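Local structure of AOC_like domain-containing protein (Frankia sp. Cc1.17, 7DVI) at residues Ile73-Lys76 with Val82-Tyr85; Thr84-Asp89 with Arg132-Ile137. The protein catalyses exo-selective intermolecular Diels-Alder reactions on non-natural substrates and is built as a small antiparallel beta-barrel of the allene oxide cyclase-like family. One frame throughout, in Å; residues are numbered along the deposited sequence. Where two conformers were deposited one is given.

Contact 1 (Ile73-Lys76 with Val82-Tyr85). With EDO (1,2-ethanediol), chain F; EDO (1,2-ethanediol), chain D.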
loop_
_atom_site.group_PDB
_atom_site.type_symbol
_atom_site.label_atom_id
_atom_site.label_comp_id
_atom_site.label_asym_id
_atom_site.label_seq_id
_atom_site.Cartn_x
_atom_site.Cartn_y
_atom_site.Cartn_z
ATOM N N ILE A 73 11.081 8.854 -6.833
ATOM C CA ILE A 73 12.080 8.067 -6.061
ATOM C C ILE A 73 11.943 8.511 -4.616
ATOM O O ILE A 73 12.119 9.723 -4.358
ATOM C CB ILE A 73 13.521 8.360 -6.567
ATOM C CG1 ILE A 73 13.658 8.208 -8.085
ATOM C CG2 ILE A 73 14.499 7.499 -5.792
ATOM C CD1 ILE A 73 13.323 6.835 -8.621
ATOM N N ARG A 74 11.660 7.628 -3.670
ATOM C CA ARG A 74 11.334 8.148 -2.321
ATOM C C ARG A 74 12.433 7.801 -1.307
ATOM O O ARG A 74 12.672 8.589 -0.394
ATOM C CB ARG A 74 9.971 7.615 -1.856
ATOM C CG ARG A 74 8.798 8.270 -2.570
ATOM C CD ARG A 74 8.583 9.698 -2.110
ATOM N NE ARG A 74 8.047 9.645 -0.761
ATOM C CZ ARG A 74 6.777 9.351 -0.430
ATOM N NH1 ARG A 74 5.826 9.184 -1.351
ATOM N NH2 ARG A 74 6.478 9.207 0.851
ATOM N N TYR A 75 12.988 6.630 -1.372
ATOM C CA TYR A 75 14.033 6.221 -0.397
ATOM C C TYR A 75 14.794 5.003 -0.900
ATOM O O TYR A 75 14.294 4.308 -1.809
ATOM C CB TYR A 75 13.435 5.933 0.984
ATOM C CG TYR A 75 12.477 4.761 1.092
ATOM C CD1 TYR A 75 11.101 4.923 0.981
ATOM C CD2 TYR A 75 12.932 3.511 1.461
ATOM C CE1 TYR A 75 10.222 3.866 1.164
ATOM C CE2 TYR A 75 12.081 2.441 1.646
ATOM C CZ TYR A 75 10.710 2.617 1.488
ATOM O OH TYR A 75 9.940 1.512 1.684
ATOM N N LYS A 76 15.984 4.777 -0.303
ATOM C CA LYS A 76 16.859 3.625 -0.630
ATOM C C LYS A 76 17.029 2.770 0.626
ATOM O O LYS A 76 17.042 3.283 1.755
ATOM C CB LYS A 76 18.185 4.095 -1.239
ATOM C CG LYS A 76 18.036 4.924 -2.504
ATOM C CD LYS A 76 19.353 5.320 -3.152
ATOM C CE LYS A 76 19.293 6.641 -3.898
ATOM N NZ LYS A 76 20.538 6.909 -4.662
ATOM N N VAL A 82 15.531 0.578 -4.407
ATOM C CA VAL A 82 15.201 1.997 -4.685
ATOM C C VAL A 82 13.657 2.131 -4.736
ATOM O O VAL A 82 13.014 1.842 -5.742
ATOM C CB VAL A 82 15.921 2.499 -5.943
ATOM C CG1 VAL A 82 15.565 3.953 -6.232
ATOM C CG2 VAL A 82 17.454 2.314 -5.851
ATOM N N LEU A 83 13.089 2.546 -3.623
ATOM C CA LEU A 83 11.635 2.500 -3.410
ATOM C C LEU A 83 11.044 3.777 -4.009
ATOM O O LEU A 83 11.471 4.921 -3.696
ATOM C CB LEU A 83 11.325 2.291 -1.927
ATOM C CG LEU A 83 11.156 0.839 -1.486
ATOM C CD1 LEU A 83 9.972 0.146 -2.139
ATOM C CD2 LEU A 83 12.428 0.032 -1.735
ATOM N N THR A 84 10.125 3.521 -4.919
ATOM C CA THR A 84 9.546 4.473 -5.875
ATOM C C THR A 84 8.014 4.429 -5.696
ATOM O O THR A 84 7.440 3.315 -5.745
ATOM C CB THR A 84 10.021 4.090 -7.287
ATOM O OG1 THR A 84 11.452 4.041 -7.291
ATOM C CG2 THR A 84 9.606 5.089 -8.335
ATOM N N TYR A 85 7.397 5.597 -5.555
ATOM C CA TYR A 85 5.937 5.705 -5.307
ATOM C C TYR A 85 5.248 6.166 -6.569
ATOM O O TYR A 85 5.529 7.288 -7.023
ATOM C CB TYR A 85 5.626 6.606 -4.122
ATOM C CG TYR A 85 4.240 6.342 -3.571
ATOM C CD1 TYR A 85 4.044 5.306 -2.681
ATOM C CD2 TYR A 85 3.132 7.043 -4.034
ATOM C CE1 TYR A 85 2.788 5.024 -2.182
ATOM C CE2 TYR A 85 1.862 6.782 -3.529
ATOM C CZ TYR A 85 1.697 5.760 -2.612
ATOM O OH TYR A 85 0.458 5.442 -2.132
HETATM C C1 EDO F . 3.319 6.536 1.304
HETATM O O1 EDO F . 3.881 7.297 2.331
HETATM C C2 EDO F . 2.581 7.431 0.388
HETATM O O2 EDO F . 3.389 8.467 -0.086
HETATM C C1 EDO D . 7.319 -0.238 1.159
HETATM O O1 EDO D . 6.573 -1.403 1.053
HETATM C C2 EDO D . 6.925 0.479 2.374
HETATM O O2 EDO D . 7.468 1.793 2.477
#

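Contact 2 (Thr84-Asp89 with Arg132-Ile137). With EDO (1,2-ethanediol), chain R.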
loop_
_atom_site.group_PDB
_atom_site.type_symbol
_atom_site.label_atom_id
_atom_site.label_comp_id
_atom_site.label_asym_id
_atom_site.label_seq_id
_atom_site.Cartn_x
_atom_site.Cartn_y
_atom_site.Cartn_z
ATOM N N THR A 84 10.125 3.521 -4.919
ATOM C CA THR A 84 9.546 4.473 -5.875
ATOM C C THR A 84 8.014 4.429 -5.696
ATOM O O THR A 84 7.440 3.315 -5.745
ATOM C CB THR A 84 10.021 4.090 -7.287
ATOM O OG1 THR A 84 11.452 4.041 -7.291
ATOM C CG2 THR A 84 9.606 5.089 -8.335
ATOM N N TYR A 85 7.397 5.597 -5.555
ATOM C CA TYR A 85 5.937 5.705 -5.307
ATOM C C TYR A 85 5.248 6.166 -6.569
ATOM O O TYR A 85 5.529 7.288 -7.023
ATOM C CB TYR A 85 5.626 6.606 -4.122
ATOM C CG TYR A 85 4.240 6.342 -3.571
ATOM C CD1 TYR A 85 4.044 5.306 -2.681
ATOM C CD2 TYR A 85 3.132 7.043 -4.034
ATOM C CE1 TYR A 85 2.788 5.024 -2.182
ATOM C CE2 TYR A 85 1.862 6.782 -3.529
ATOM C CZ TYR A 85 1.697 5.760 -2.612
ATOM O OH TYR A 85 0.458 5.442 -2.132
ATOM N N TYR A 86 4.333 5.319 -7.054
ATOM C CA TYR A 86 3.531 5.524 -8.275
ATOM C C TYR A 86 2.075 5.850 -7.873
ATOM O O TYR A 86 1.528 5.286 -6.884
ATOM C CB TYR A 86 3.516 4.254 -9.125
ATOM C CG TYR A 86 4.793 3.960 -9.840
ATOM C CD1 TYR A 86 5.837 3.322 -9.183
ATOM C CD2 TYR A 86 4.954 4.274 -11.187
ATOM C CE1 TYR A 86 7.031 3.056 -9.828
ATOM C CE2 TYR A 86 6.141 3.960 -11.853
ATOM C CZ TYR A 86 7.189 3.395 -11.158
ATOM O OH TYR A 86 8.367 3.112 -11.788
ATOM N N SER A 87 1.488 6.772 -8.606
ATOM C CA SER A 87 0.054 7.135 -8.526
ATOM C C SER A 87 -0.480 7.353 -9.934
ATOM O O SER A 87 0.136 8.190 -10.664
ATOM C CB SER A 87 -0.134 8.371 -7.714
ATOM O OG SER A 87 -1.465 8.451 -7.276
ATOM N N GLU A 88 -1.605 6.722 -10.257
ATOM C CA GLU A 88 -2.199 6.901 -11.585
ATOM C C GLU A 88 -3.733 6.701 -11.561
ATOM O O GLU A 88 -4.269 6.027 -10.666
ATOM C CB GLU A 88 -1.570 5.929 -12.579
ATOM C CG GLU A 88 -1.833 4.505 -12.281
ATOM C CD GLU A 88 -0.943 3.545 -13.024
ATOM O OE1 GLU A 88 -0.714 3.779 -14.255
ATOM O OE2 GLU A 88 -0.608 2.507 -12.401
ATOM N N ASP A 89 -4.342 7.150 -12.635
ATOM C CA ASP A 89 -5.781 6.901 -12.940
ATOM C C ASP A 89 -5.885 6.274 -14.339
ATOM O O ASP A 89 -5.332 6.858 -15.292
ATOM C CB ASP A 89 -6.530 8.199 -12.776
ATOM C CG ASP A 89 -6.359 8.754 -11.376
ATOM O OD1 ASP A 89 -6.843 8.107 -10.448
ATOM O OD2 ASP A 89 -5.693 9.804 -11.239
ATOM N N ARG A 132 -2.853 -3.410 -9.961
ATOM C CA ARG A 132 -2.413 -2.964 -11.295
ATOM C C ARG A 132 -0.939 -3.374 -11.301
ATOM O O ARG A 132 -0.244 -3.052 -10.361
ATOM C CB ARG A 132 -2.595 -1.462 -11.486
ATOM C CG ARG A 132 -2.188 -0.945 -12.858
ATOM C CD ARG A 132 -0.703 -0.792 -13.126
ATOM N NE ARG A 132 -0.443 0.323 -14.006
ATOM C CZ ARG A 132 -0.177 0.254 -15.293
ATOM N NH1 ARG A 132 -0.101 -0.908 -15.902
ATOM N NH2 ARG A 132 0.016 1.355 -15.971
ATOM N N GLU A 133 -0.526 -4.114 -12.312
ATOM C CA GLU A 133 0.827 -4.697 -12.390
ATOM C C GLU A 133 1.368 -4.427 -13.779
ATOM O O GLU A 133 0.561 -4.177 -14.699
ATOM C CB GLU A 133 0.782 -6.192 -12.074
ATOM C CG GLU A 133 0.534 -6.510 -10.623
ATOM C CD GLU A 133 0.127 -7.950 -10.359
ATOM O OE1 GLU A 133 0.070 -8.757 -11.319
ATOM O OE2 GLU A 133 -0.187 -8.244 -9.199
ATOM N N TRP A 134 2.691 -4.493 -13.928
ATOM C CA TRP A 134 3.343 -4.311 -15.244
ATOM C C TRP A 134 4.777 -4.813 -15.130
ATOM O O TRP A 134 5.266 -4.996 -13.991
ATOM C CB TRP A 134 3.301 -2.869 -15.732
ATOM C CG TRP A 134 3.703 -1.844 -14.711
ATOM C CD1 TRP A 134 2.927 -1.316 -13.713
ATOM C CD2 TRP A 134 4.964 -1.167 -14.621
ATOM N NE1 TRP A 134 3.621 -0.389 -12.989
ATOM C CE2 TRP A 134 4.871 -0.263 -13.540
ATOM C CE3 TRP A 134 6.138 -1.233 -15.357
ATOM C CZ2 TRP A 134 5.929 0.557 -13.169
ATOM C CZ3 TRP A 134 7.186 -0.425 -14.991
ATOM C CH2 TRP A 134 7.084 0.437 -13.900
ATOM N N ARG A 135 5.421 -4.992 -16.277
ATOM C CA ARG A 135 6.874 -5.283 -16.355
ATOM C C ARG A 135 7.425 -4.742 -17.668
ATOM O O ARG A 135 6.701 -4.669 -18.695
ATOM C CB ARG A 135 7.187 -6.762 -16.163
ATOM C CG ARG A 135 6.530 -7.649 -17.203
ATOM C CD ARG A 135 7.209 -8.990 -17.278
ATOM N NE ARG A 135 6.402 -9.906 -18.062
ATOM C CZ ARG A 135 6.613 -11.218 -18.150
ATOM N NH1 ARG A 135 7.629 -11.776 -17.522
ATOM N NH2 ARG A 135 5.804 -11.975 -18.866
ATOM N N VAL A 136 8.686 -4.323 -17.609
ATOM C CA VAL A 136 9.441 -3.896 -18.808
ATOM C C VAL A 136 9.843 -5.162 -19.566
ATOM O O VAL A 136 10.342 -6.137 -18.917
ATOM C CB VAL A 136 10.633 -3.034 -18.383
ATOM C CG1 VAL A 136 11.495 -2.661 -19.583
ATOM C CG2 VAL A 136 10.119 -1.804 -17.629
ATOM N N ILE A 137 9.565 -5.196 -20.867
ATOM C CA ILE A 137 10.074 -6.284 -21.761
ATOM C C ILE A 137 11.400 -5.785 -22.346
ATOM O O ILE A 137 12.386 -6.469 -22.243
ATOM C CB ILE A 137 9.024 -6.677 -22.824
ATOM C CG1 ILE A 137 7.684 -7.049 -22.178
ATOM C CG2 ILE A 137 9.539 -7.809 -23.702
ATOM C CD1 ILE A 137 7.802 -8.117 -21.101
HETATM C C1 EDO R . 8.371 4.475 -15.090
HETATM O O1 EDO R . 8.468 3.415 -14.194
HETATM C C2 EDO R . 7.130 4.391 -15.900
HETATM O O2 EDO R . 7.171 5.171 -17.096
#

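Contact 1 (Ile73-Lys76 with Val82-Tyr85)
R74 and Y75 lie together opposite L83 in a classic beta bulge, one residue more on the first strand, where segments 73-76 and 82-85 run antiparallel with their short axes at 154°. L83 O accepts from R74 N at 2.7 Å and from Y75 N at 3.3 Å, while L83 N returns a bond to Y75 O. On the face that carries Y75 and L83, chi1 of 65° sets Y75 CG between the backbone N and the carbonyl carbon and lays one face of the ring on L83, whose CB sits over its centre, 3.5 Å from the centroid, in a CH-pi contact. R74, bent at chi2 and chi3, runs beside Y85; its NH1 lies 3.8 Å from Y85 CB and donates to O2 of an ethanediol, probably from the crystallisation liquor, whose C2 lies over one face of the Y85 ring. On the I73 and V82 face, I73 CG2 meets V82 CG1 at 3.7 Å, and T84 OG1 donates back to V82 O. V82 and T84 pack on F105 of helix 105-109, W102 of strand 95-104 meets Y75 and Y85 edge-to-face, and Y75 OH is hydrogen-bonded to OD2 of D129 of the second subunit.

Contact 2 (Thr84-Asp89 with Arg132-Ile137)
E88 and R132 meet across the interior of an eight-stranded antiparallel barrel, the allene oxide cyclase-like fold, and with Y86 and W134 they illustrate how strands that are not neighbours in a barrel are bridged by side chains. Even the nearest CA atoms of the two segments, those of E88 and R132, are 9.9 Å apart. E88 contributes the largest share of the buried surface, followed by W134. CG of E88 sits between the backbone N and the carbonyl carbon (chi1 64°), and the chain is extended beyond it, which carries the carboxylate to the guanidinium of R132. The grip is side-on and two-pronged: R132 NE donates to E88 OE2 at 2.7 Å and R132 NH2 to E88 OE1 at 3.1 Å, both on the syn sides but somewhat tilted out of the carboxylate plane, while the oxygens stay near the guanidinium plane. The planes of the two groups are turned 33° apart, and the paired bonds restrict rotation of both. Y116 and T67 add hydrogen bonds to E88, and E30 forms a second salt bridge with R132, so these charged groups belong to a buried polar network. The six-membered ring of W134 approaches Y86 in an offset edge-to-face arrangement, its edge toward the tyrosine face, with centroids 5.5 Å apart and planes at 69°. W134 CZ2 comes to 3.7 Å from Y86 CE2, while W134 CD1 lies over one face of the R132 guanidinium, linking the aromatic pair to the ionic one. Dimethyl sulfoxide near R132 and ethanediol at Y86, both probably from the crystallisation liquor, are consistent with an interior that may form the substrate pocket. At the phenol end, W134 CH2 lies 3.6 Å from Y86 OH and 3.3 Å from O1 of the ethanediol.

Strand 82-92 joins the two contacts, whose centres lie about 13 Å apart and which share T84 and Y85. Contact 1 comes first along the chain, pairing the strand's opening residues with its hairpin neighbour, strand 63-76. Contact 2 uses the continuation of that strand and reaches strand 129-135, over forty residues later. The centre of contact 1 is about 15 Å, and that of contact 2 about 2 Å, from the centre of the chain. The pair thus exemplifies a division of labour along one barrel strand: backbone bonding to a sheet neighbour near one end, where the second subunit also approaches, and side-chain bridging of the interior farther along.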